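Cellulosomal scaffoldin anchoring protein C (Acetivibrio cellulolyticus, PDB 4UYP) probably anchors the cellulosome to the bacterial cell surface, this chain being its third cohesin module, which binds the dockerin of the adaptor scaffoldin ScaB. Local coordinates at residues 120-123 with 127-130; 75-80 with 85-90; 96-101 with 110-115. All blocks are in the same frame, centred on the assembly; numbering follows the deposited sequence. Where two conformers were deposited one is given.

In the fold
All three contacts belong to the β-sandwich of one cohesin module. Contact 1 (120-123 with 127-130) and contact 2 (75-80 with 85-90) lie at one end, with centres about 12 Å and nearest atoms about 6 Å apart; both touch the ScaB chain. Contact 3 (96-101 with 110-115) is buried on the other side of the chain's centre, about 25 Å from contact 1 and about 23 Å from contact 2 between centres. Strand 109-122 runs from contact 3 to contact 1, and M75 CE of contact 2 meets I96 CD1 of contact 3 at 4.2 Å. Between side chains, I112 lies about 4 Å from I6, which binds calcium in this protein, though none is bound to this chain.

Contact 1 of 3, residues 120-123 with 127-130; sequences SFYY and DEIK. With SO4 (sulfate ion), chain T.
E128 and Y122 face each other as a non-hydrogen-bonded antiparallel pair, their CA atoms 4.2 Å apart. Followed outward, E128 starts with CB against the ring atom Y122 CE2 at 3.4 Å. With CG anti to the backbone N (chi1 -174°), the chain runs extended across the ring: CG lies over the Y122 face toward its rim, a CH-pi contact 4.0 Å from the centroid. The carboxylate lies nearly parallel to the ring, the two planes 9° apart. At the tip, OE2 meets S120 CB at 3.9 Å and water 1 at 2.8 Å; that water accepts from F121 N and also reaches I129 O. K44 of the second subunit and K50 of ScaB both make salt bridges to OE2, which would probably stabilise its negative charge. Backbone bonds flank the pair: I129 N to F121 O (2.8 Å) and Y123 N to D127 O (2.8 Å). Beyond them, I129 CG1 sits over the centre of the Y123 ring. Strand 127-128 thus folds back on the end of strand 109-122 as a short β-hairpin, with S120 and Y122 bonded through their backbones to S35, Y32 and A33, in and just before strand 33-39.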
loop_
_atom_site.group_PDB
_atom_site.type_symbol
_atom_site.label_atom_id
_atom_site.label_comp_id
_atom_site.label_asym_id
_atom_site.label_seq_id
_atom_site.Cartn_x
_atom_site.Cartn_y
_atom_site.Cartn_z
ATOM N N SER C 120 -2.451 -11.592 -2.295
ATOM C CA SER C 120 -3.566 -12.544 -2.625
ATOM C C SER C 120 -3.000 -13.931 -2.474
ATOM O O SER C 120 -1.797 -14.177 -2.602
ATOM C CB SER C 120 -4.096 -12.431 -4.060
ATOM O OG SER C 120 -3.178 -12.838 -5.081
ATOM N N PHE C 121 -3.876 -14.896 -2.235
ATOM C CA PHE C 121 -3.526 -16.309 -1.957
ATOM C C PHE C 121 -4.425 -17.227 -2.764
ATOM O O PHE C 121 -5.638 -16.944 -2.843
ATOM C CB PHE C 121 -3.709 -16.635 -0.509
ATOM C CG PHE C 121 -2.728 -15.938 0.419
ATOM C CD1 PHE C 121 -2.929 -14.608 0.776
ATOM C CD2 PHE C 121 -1.700 -16.617 0.931
ATOM C CE1 PHE C 121 -1.952 -14.023 1.651
ATOM C CE2 PHE C 121 -0.772 -16.051 1.805
ATOM C CZ PHE C 121 -0.902 -14.733 2.107
ATOM N N TYR C 122 -3.825 -18.235 -3.366
ATOM C CA TYR C 122 -4.590 -19.147 -4.311
ATOM C C TYR C 122 -4.373 -20.601 -3.920
ATOM O O TYR C 122 -3.258 -21.054 -3.720
ATOM C CB TYR C 122 -4.146 -18.927 -5.718
ATOM C CG TYR C 122 -4.734 -17.653 -6.329
ATOM C CD1 TYR C 122 -4.185 -16.371 -6.057
ATOM C CD2 TYR C 122 -5.904 -17.712 -7.081
ATOM C CE1 TYR C 122 -4.801 -15.253 -6.555
ATOM C CE2 TYR C 122 -6.518 -16.568 -7.532
ATOM C CZ TYR C 122 -5.960 -15.348 -7.295
ATOM O OH TYR C 122 -6.562 -14.159 -7.733
ATOM N N TYR C 123 -5.464 -21.361 -3.893
ATOM C CA TYR C 123 -5.392 -22.840 -3.796
ATOM C C TYR C 123 -4.971 -23.480 -5.136
ATOM O O TYR C 123 -4.397 -24.557 -5.087
ATOM C CB TYR C 123 -6.855 -23.312 -3.641
ATOM C CG TYR C 123 -7.514 -22.989 -2.315
ATOM C CD1 TYR C 123 -7.024 -23.494 -1.093
ATOM C CD2 TYR C 123 -8.685 -22.188 -2.310
ATOM C CE1 TYR C 123 -7.661 -23.209 0.090
ATOM C CE2 TYR C 123 -9.332 -21.944 -1.066
ATOM C CZ TYR C 123 -8.808 -22.474 0.080
ATOM O OH TYR C 123 -9.416 -22.197 1.321
ATOM N N ASP C 127 -8.529 -20.781 -8.349
ATOM C CA ASP C 127 -9.331 -20.766 -7.140
ATOM C C ASP C 127 -8.613 -20.050 -6.030
ATOM O O ASP C 127 -7.603 -20.522 -5.458
ATOM C CB ASP C 127 -9.618 -22.198 -6.654
ATOM C CG ASP C 127 -10.362 -23.017 -7.630
ATOM O OD1 ASP C 127 -11.489 -22.679 -7.947
ATOM O OD2 ASP C 127 -9.799 -24.038 -8.030
ATOM N N GLU C 128 -9.164 -18.891 -5.677
ATOM C CA GLU C 128 -8.552 -17.948 -4.738
ATOM C C GLU C 128 -9.008 -18.305 -3.328
ATOM O O GLU C 128 -10.190 -18.661 -3.116
ATOM C CB GLU C 128 -8.948 -16.474 -5.091
ATOM C CG GLU C 128 -8.212 -15.449 -4.209
ATOM C CD GLU C 128 -8.614 -14.017 -4.564
ATOM O OE1 GLU C 128 -9.504 -13.790 -5.420
ATOM O OE2 GLU C 128 -7.929 -13.136 -4.042
ATOM N N ILE C 129 -8.131 -18.109 -2.342
ATOM C CA ILE C 129 -8.494 -18.120 -0.925
ATOM C C ILE C 129 -9.047 -16.745 -0.589
ATOM O O ILE C 129 -8.346 -15.730 -0.544
ATOM C CB ILE C 129 -7.243 -18.464 -0.039
ATOM C CG1 ILE C 129 -6.496 -19.682 -0.594
ATOM C CG2 ILE C 129 -7.723 -18.670 1.420
ATOM C CD1 ILE C 129 -5.367 -20.196 0.348
ATOM N N LYS C 130 -10.353 -16.641 -0.367
ATOM C CA LYS C 130 -10.962 -15.313 -0.270
ATOM C C LYS C 130 -11.414 -14.953 1.149
ATOM O O LYS C 130 -12.237 -13.969 1.299
ATOM C CB LYS C 130 -12.061 -15.085 -1.326
ATOM C CG LYS C 130 -11.552 -15.060 -2.752
ATOM C CD LYS C 130 -12.729 -15.144 -3.718
ATOM C CE LYS C 130 -13.103 -16.553 -4.067
ATOM N NZ LYS C 130 -14.359 -16.369 -4.814
HETATM S S SO4 T . -11.750 -19.975 1.343
HETATM O O1 SO4 T . -12.985 -20.675 1.839
HETATM O O2 SO4 T . -11.499 -18.888 2.362
HETATM O O3 SO4 T . -12.034 -19.268 -0.044
HETATM O O4 SO4 T . -10.728 -20.909 1.316
HETATM O O HOH W 1 -6.572 -13.905 -1.660
#

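Contact 2 of 3, residues 75-80 with 85-90; sequences MTFEAP and RIIDSD
A79 and I86 mark the nearest approach of the backbones, 5.5 Å between CA atoms; no hydrogen bond joins the segments, and the end of strand 72-78 and the irregular segment 85-90 move apart from there. The R85 guanidinium lays one face on the P80 ring, P80 CG sitting over the centre of the guanidinium, 3.7 Å from R85 CZ. Bends at chi2 (96°) and chi3 (51°) fold the arginine back over the proline, while the salt bridge of its NH2 to D61 helps to hold it there. A79 CB touches R85 O at 3.3 Å and I86 CD1 at 3.8 Å. I87 CD1 stands over the centre of the F77 ring as a CH-pi contact, 3.8 Å from the centroid, while I86 CA comes to the ring's edge at 4.2 Å from F77 CZ. The opposite face has A79 N near its rim, so the ring lies between that residue and I87. E78 forms a salt bridge to R22 of ScaB and A79 O accepts from R58 of that chain, making this strand end part of the cohesin-dockerin interface. Strand 72-78 bonds to strands 33-39 and 62-67; F77 and I87 both pack on F93 of strand 91-100, across the sandwich.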
loop_
_atom_site.group_PDB
_atom_site.type_symbol
_atom_site.label_atom_id
_atom_site.label_comp_id
_atom_site.label_asym_id
_atom_site.label_seq_id
_atom_site.Cartn_x
_atom_site.Cartn_y
_atom_site.Cartn_z
ATOM N N MET C 75 6.770 -10.167 -1.886
ATOM C CA MET C 75 7.215 -11.587 -1.881
ATOM C C MET C 75 6.208 -12.378 -2.732
ATOM O O MET C 75 5.001 -12.174 -2.544
ATOM C CB MET C 75 7.251 -12.109 -0.408
ATOM C CG MET C 75 8.514 -11.594 0.345
ATOM S SD MET C 75 8.047 -10.907 1.972
ATOM C CE MET C 75 7.263 -9.308 1.581
ATOM N N THR C 76 6.702 -13.300 -3.541
ATOM C CA THR C 76 5.763 -14.260 -4.199
ATOM C C THR C 76 6.209 -15.669 -3.962
ATOM O O THR C 76 7.401 -15.983 -3.837
ATOM C CB THR C 76 5.620 -14.090 -5.725
ATOM O OG1 THR C 76 6.902 -14.180 -6.396
ATOM C CG2 THR C 76 5.053 -12.677 -6.005
ATOM N N PHE C 77 5.204 -16.556 -3.906
ATOM C CA PHE C 77 5.421 -18.020 -3.928
ATOM C C PHE C 77 4.628 -18.598 -5.071
ATOM O O PHE C 77 3.454 -18.229 -5.298
ATOM C CB PHE C 77 4.911 -18.642 -2.634
ATOM C CG PHE C 77 4.966 -20.154 -2.624
ATOM C CD1 PHE C 77 6.185 -20.836 -2.524
ATOM C CD2 PHE C 77 3.805 -20.887 -2.767
ATOM C CE1 PHE C 77 6.249 -22.224 -2.512
ATOM C CE2 PHE C 77 3.852 -22.287 -2.773
ATOM C CZ PHE C 77 5.052 -22.950 -2.651
ATOM N N GLU C 78 5.296 -19.431 -5.885
ATOM C CA GLU C 78 4.627 -20.164 -6.982
ATOM C C GLU C 78 5.046 -21.619 -6.820
ATOM O O GLU C 78 6.252 -21.918 -7.086
ATOM C CB GLU C 78 5.040 -19.609 -8.300
ATOM C CG GLU C 78 4.698 -18.100 -8.547
ATOM C CD GLU C 78 5.674 -17.444 -9.579
ATOM O OE1 GLU C 78 6.924 -17.464 -9.360
ATOM O OE2 GLU C 78 5.028 -16.957 -10.561
ATOM N N ALA C 79 4.170 -22.497 -6.380
ATOM C CA ALA C 79 4.530 -23.905 -6.355
ATOM C C ALA C 79 4.824 -24.402 -7.748
ATOM O O ALA C 79 4.323 -23.864 -8.719
ATOM C CB ALA C 79 3.377 -24.671 -5.803
ATOM N N PRO C 80 5.688 -25.392 -7.833
ATOM C CA PRO C 80 5.880 -25.990 -9.169
ATOM C C PRO C 80 4.587 -26.654 -9.673
ATOM O O PRO C 80 3.683 -26.964 -8.872
ATOM C CB PRO C 80 7.010 -27.039 -8.868
ATOM C CG PRO C 80 6.757 -27.436 -7.422
ATOM C CD PRO C 80 6.442 -26.070 -6.775
ATOM N N ARG C 85 6.352 -29.070 -4.315
ATOM C CA ARG C 85 6.539 -28.259 -3.092
ATOM C C ARG C 85 5.202 -27.546 -3.041
ATOM O O ARG C 85 4.629 -27.229 -4.099
ATOM C CB ARG C 85 7.667 -27.180 -3.227
ATOM C CG ARG C 85 9.094 -27.668 -3.005
ATOM C CD ARG C 85 9.843 -28.014 -4.201
ATOM N NE ARG C 85 9.856 -27.020 -5.250
ATOM C CZ ARG C 85 10.292 -27.233 -6.487
ATOM N NH1 ARG C 85 10.747 -28.515 -6.865
ATOM N NH2 ARG C 85 10.344 -26.269 -7.377
ATOM N N ILE C 86 4.712 -27.321 -1.856
ATOM C CA ILE C 86 3.400 -26.648 -1.716
ATOM C C ILE C 86 3.465 -26.081 -0.315
ATOM O O ILE C 86 4.261 -26.632 0.515
ATOM C CB ILE C 86 2.211 -27.640 -1.877
ATOM C CG1 ILE C 86 0.970 -26.864 -2.125
ATOM C CG2 ILE C 86 2.245 -28.602 -0.690
ATOM C CD1 ILE C 86 0.845 -26.418 -3.514
ATOM N N ILE C 87 2.734 -24.992 0.011
ATOM C CA ILE C 87 2.707 -24.544 1.417
ATOM C C ILE C 87 1.412 -25.111 2.009
ATOM O O ILE C 87 0.308 -24.696 1.579
ATOM C CB ILE C 87 2.800 -23.038 1.483
ATOM C CG1 ILE C 87 4.196 -22.555 1.069
ATOM C CG2 ILE C 87 2.544 -22.555 2.956
ATOM C CD1 ILE C 87 4.296 -21.052 1.015
ATOM N N ASP C 88 1.579 -26.116 2.892
ATOM C CA ASP C 88 0.395 -26.772 3.430
ATOM C C ASP C 88 0.559 -27.018 4.914
ATOM O O ASP C 88 -0.113 -27.943 5.502
ATOM C CB ASP C 88 0.120 -28.101 2.708
ATOM C CG ASP C 88 1.177 -29.090 2.935
ATOM O OD1 ASP C 88 2.262 -28.865 3.511
ATOM O OD2 ASP C 88 0.989 -30.277 2.330
ATOM N N SER C 89 1.368 -26.226 5.631
ATOM C CA SER C 89 1.548 -26.326 7.052
ATOM C C SER C 89 1.908 -24.928 7.594
ATOM O O SER C 89 2.210 -23.990 6.767
ATOM C CB SER C 89 2.705 -27.262 7.386
ATOM O OG SER C 89 3.973 -26.901 6.808
ATOM N N ASP C 90 1.888 -24.757 8.914
ATOM C CA ASP C 90 2.034 -23.405 9.489
ATOM C C ASP C 90 3.468 -23.119 9.803
ATOM O O ASP C 90 4.257 -23.977 10.096
ATOM C CB ASP C 90 1.242 -23.298 10.791
ATOM C CG ASP C 90 -0.258 -23.461 10.630
ATOM O OD1 ASP C 90 -0.751 -23.594 9.502
ATOM O OD2 ASP C 90 -0.967 -23.260 11.671
#

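Contact 3 of 3, residues 96-101 with 110-115; sequences INFKVS and YNITTN
This contact bridges the hydrophobic core of the cohesin β-sandwich, a jelly-roll fold, where strand 91-100 of one layer faces strand 109-122 of the other. No backbone bond links the two segments, and even the nearest CA atoms, of V100 and Y110, are 9.5 Å apart; side chains alone span the gap. F98 and I112 reach toward each other from the two layers. I112 CG2 meets the outermost ring atoms, 4.0 Å from F98 CZ and about as close to F98 CE2. I112 CD1 stands over one face of the ring, near the CE2-CZ rim, while CG2 of I96, from the phenylalanine's own strand, covers the opposite face near the rim. The ring is thereby clasped by two isoleucines, one from each layer, and F40 adds an edge-to-face contact with it. V17, V19, V45 and V47, on the neighbouring strands 16-24 and 45-52, also pack on F98. I112 also packs on I139 of strand 133-141, and its side chain is about 4 Å from that of I6, which binds calcium in this protein although no calcium is bound to this chain here. Between the inward-facing Y110 and I112, N111 turns the other way and is hydrogen-bonded to V132 and Y134 of the second subunit. Toward the end of the sandwich, Y110 carries its hydroxyl to E108 OE1, and V100, with CG1 anti to the backbone N (chi1 179°), sets that methyl at the edge of the tyrosine ring, V100 CG1 to Y110 CE2 4.2 Å.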
loop_
_atom_site.group_PDB
_atom_site.type_symbol
_atom_site.label_atom_id
_atom_site.label_comp_id
_atom_site.label_asym_id
_atom_site.label_seq_id
_atom_site.Cartn_x
_atom_site.Cartn_y
_atom_site.Cartn_z
ATOM N N ILE C 96 11.646 -10.101 7.118
ATOM C CA ILE C 96 12.196 -8.868 6.495
ATOM C C ILE C 96 13.193 -8.249 7.493
ATOM O O ILE C 96 12.777 -8.046 8.673
ATOM C CB ILE C 96 11.136 -7.855 6.163
ATOM C CG1 ILE C 96 10.124 -8.496 5.196
ATOM C CG2 ILE C 96 11.756 -6.608 5.496
ATOM C CD1 ILE C 96 8.888 -7.630 5.090
ATOM N N ASN C 97 14.453 -8.065 7.121
ATOM C CA ASN C 97 15.395 -7.343 7.988
ATOM C C ASN C 97 15.421 -5.890 7.645
ATOM O O ASN C 97 15.800 -5.554 6.517
ATOM C CB ASN C 97 16.739 -8.004 7.811
ATOM C CG ASN C 97 16.667 -9.520 8.073
ATOM O OD1 ASN C 97 16.245 -9.922 9.161
ATOM N ND2 ASN C 97 17.099 -10.309 7.106
ATOM N N PHE C 98 14.944 -5.078 8.572
ATOM C CA PHE C 98 14.794 -3.632 8.323
ATOM C C PHE C 98 15.893 -2.824 9.041
ATOM O O PHE C 98 16.188 -3.085 10.226
ATOM C CB PHE C 98 13.505 -3.110 8.944
ATOM C CG PHE C 98 12.240 -3.406 8.151
ATOM C CD1 PHE C 98 11.981 -2.666 7.012
ATOM C CD2 PHE C 98 11.377 -4.394 8.509
ATOM C CE1 PHE C 98 10.790 -2.842 6.289
ATOM C CE2 PHE C 98 10.142 -4.577 7.766
ATOM C CZ PHE C 98 9.892 -3.800 6.694
ATOM N N LYS C 99 16.546 -1.955 8.314
ATOM C CA LYS C 99 17.428 -0.939 8.939
ATOM C C LYS C 99 16.593 0.228 9.464
ATOM O O LYS C 99 15.881 0.879 8.716
ATOM C CB LYS C 99 18.430 -0.439 7.805
ATOM C CG LYS C 99 19.147 0.859 8.163
ATOM C CD LYS C 99 20.110 0.564 9.238
ATOM C CE LYS C 99 21.051 1.806 9.452
ATOM N NZ LYS C 99 20.346 3.028 9.649
ATOM N N VAL C 100 16.692 0.447 10.793
ATOM C CA VAL C 100 16.071 1.589 11.447
ATOM C C VAL C 100 16.965 2.841 11.171
ATOM O O VAL C 100 18.169 2.786 11.469
ATOM C CB VAL C 100 15.959 1.351 12.956
ATOM C CG1 VAL C 100 15.318 2.569 13.613
ATOM C CG2 VAL C 100 15.101 0.087 13.203
ATOM N N SER C 101 16.288 3.890 10.715
ATOM C CA SER C 101 17.066 5.120 10.425
ATOM C C SER C 101 17.983 5.544 11.597
ATOM O O SER C 101 17.572 5.443 12.773
ATOM C CB SER C 101 16.111 6.147 10.114
ATOM O OG SER C 101 16.801 7.419 9.962
ATOM N N TYR C 110 6.750 2.348 14.068
ATOM C CA TYR C 110 6.640 2.244 12.582
ATOM C C TYR C 110 5.726 1.141 12.279
ATOM O O TYR C 110 5.892 -0.039 12.653
ATOM C CB TYR C 110 8.007 2.021 11.959
ATOM C CG TYR C 110 9.062 3.038 12.424
ATOM C CD1 TYR C 110 8.712 4.386 12.674
ATOM C CD2 TYR C 110 10.346 2.664 12.722
ATOM C CE1 TYR C 110 9.649 5.360 13.055
ATOM C CE2 TYR C 110 11.292 3.611 13.076
ATOM C CZ TYR C 110 10.913 4.954 13.309
ATOM O OH TYR C 110 11.812 5.898 13.744
ATOM N N ASN C 111 4.598 1.463 11.565
ATOM C CA ASN C 111 3.591 0.448 11.161
ATOM C C ASN C 111 4.069 -0.273 9.881
ATOM O O ASN C 111 4.385 0.385 8.851
ATOM C CB ASN C 111 2.320 1.247 10.840
ATOM C CG ASN C 111 1.761 1.864 12.108
ATOM O OD1 ASN C 111 1.000 1.188 12.835
ATOM N ND2 ASN C 111 2.075 3.114 12.330
ATOM N N ILE C 112 4.132 -1.600 10.013
ATOM C CA ILE C 112 4.551 -2.432 8.813
ATOM C C ILE C 112 3.249 -3.169 8.460
ATOM O O ILE C 112 2.728 -3.987 9.173
ATOM C CB ILE C 112 5.660 -3.428 9.305
ATOM C CG1 ILE C 112 6.860 -2.709 9.974
ATOM C CG2 ILE C 112 6.146 -4.206 8.119
ATOM C CD1 ILE C 112 7.558 -1.598 9.167
ATOM N N THR C 113 2.760 -2.687 7.321
ATOM C CA THR C 113 1.351 -2.936 6.952
ATOM C C THR C 113 1.136 -3.875 5.771
ATOM O O THR C 113 1.815 -3.715 4.816
ATOM C CB THR C 113 0.641 -1.541 6.579
ATOM O OG1 THR C 113 1.292 -0.834 5.573
ATOM C CG2 THR C 113 0.663 -0.577 7.871
ATOM N N THR C 114 0.219 -4.799 5.883
ATOM C CA THR C 114 -0.157 -5.670 4.691
ATOM C C THR C 114 -0.933 -4.854 3.661
ATOM O O THR C 114 -1.935 -4.205 4.072
ATOM C CB THR C 114 -0.967 -6.804 5.174
ATOM O OG1 THR C 114 -0.296 -7.565 6.205
ATOM C CG2 THR C 114 -1.209 -7.788 3.958
ATOM N N ASN C 115 -0.570 -4.914 2.417
ATOM C CA ASN C 115 -1.229 -4.150 1.320
ATOM C C ASN C 115 -2.247 -5.104 0.649
ATOM O O ASN C 115 -1.826 -5.963 -0.121
ATOM C CB ASN C 115 -0.202 -3.559 0.406
ATOM C CG ASN C 115 -0.797 -2.581 -0.622
ATOM O OD1 ASN C 115 -1.961 -2.906 -1.068
ATOM N ND2 ASN C 115 -0.091 -1.616 -1.048
#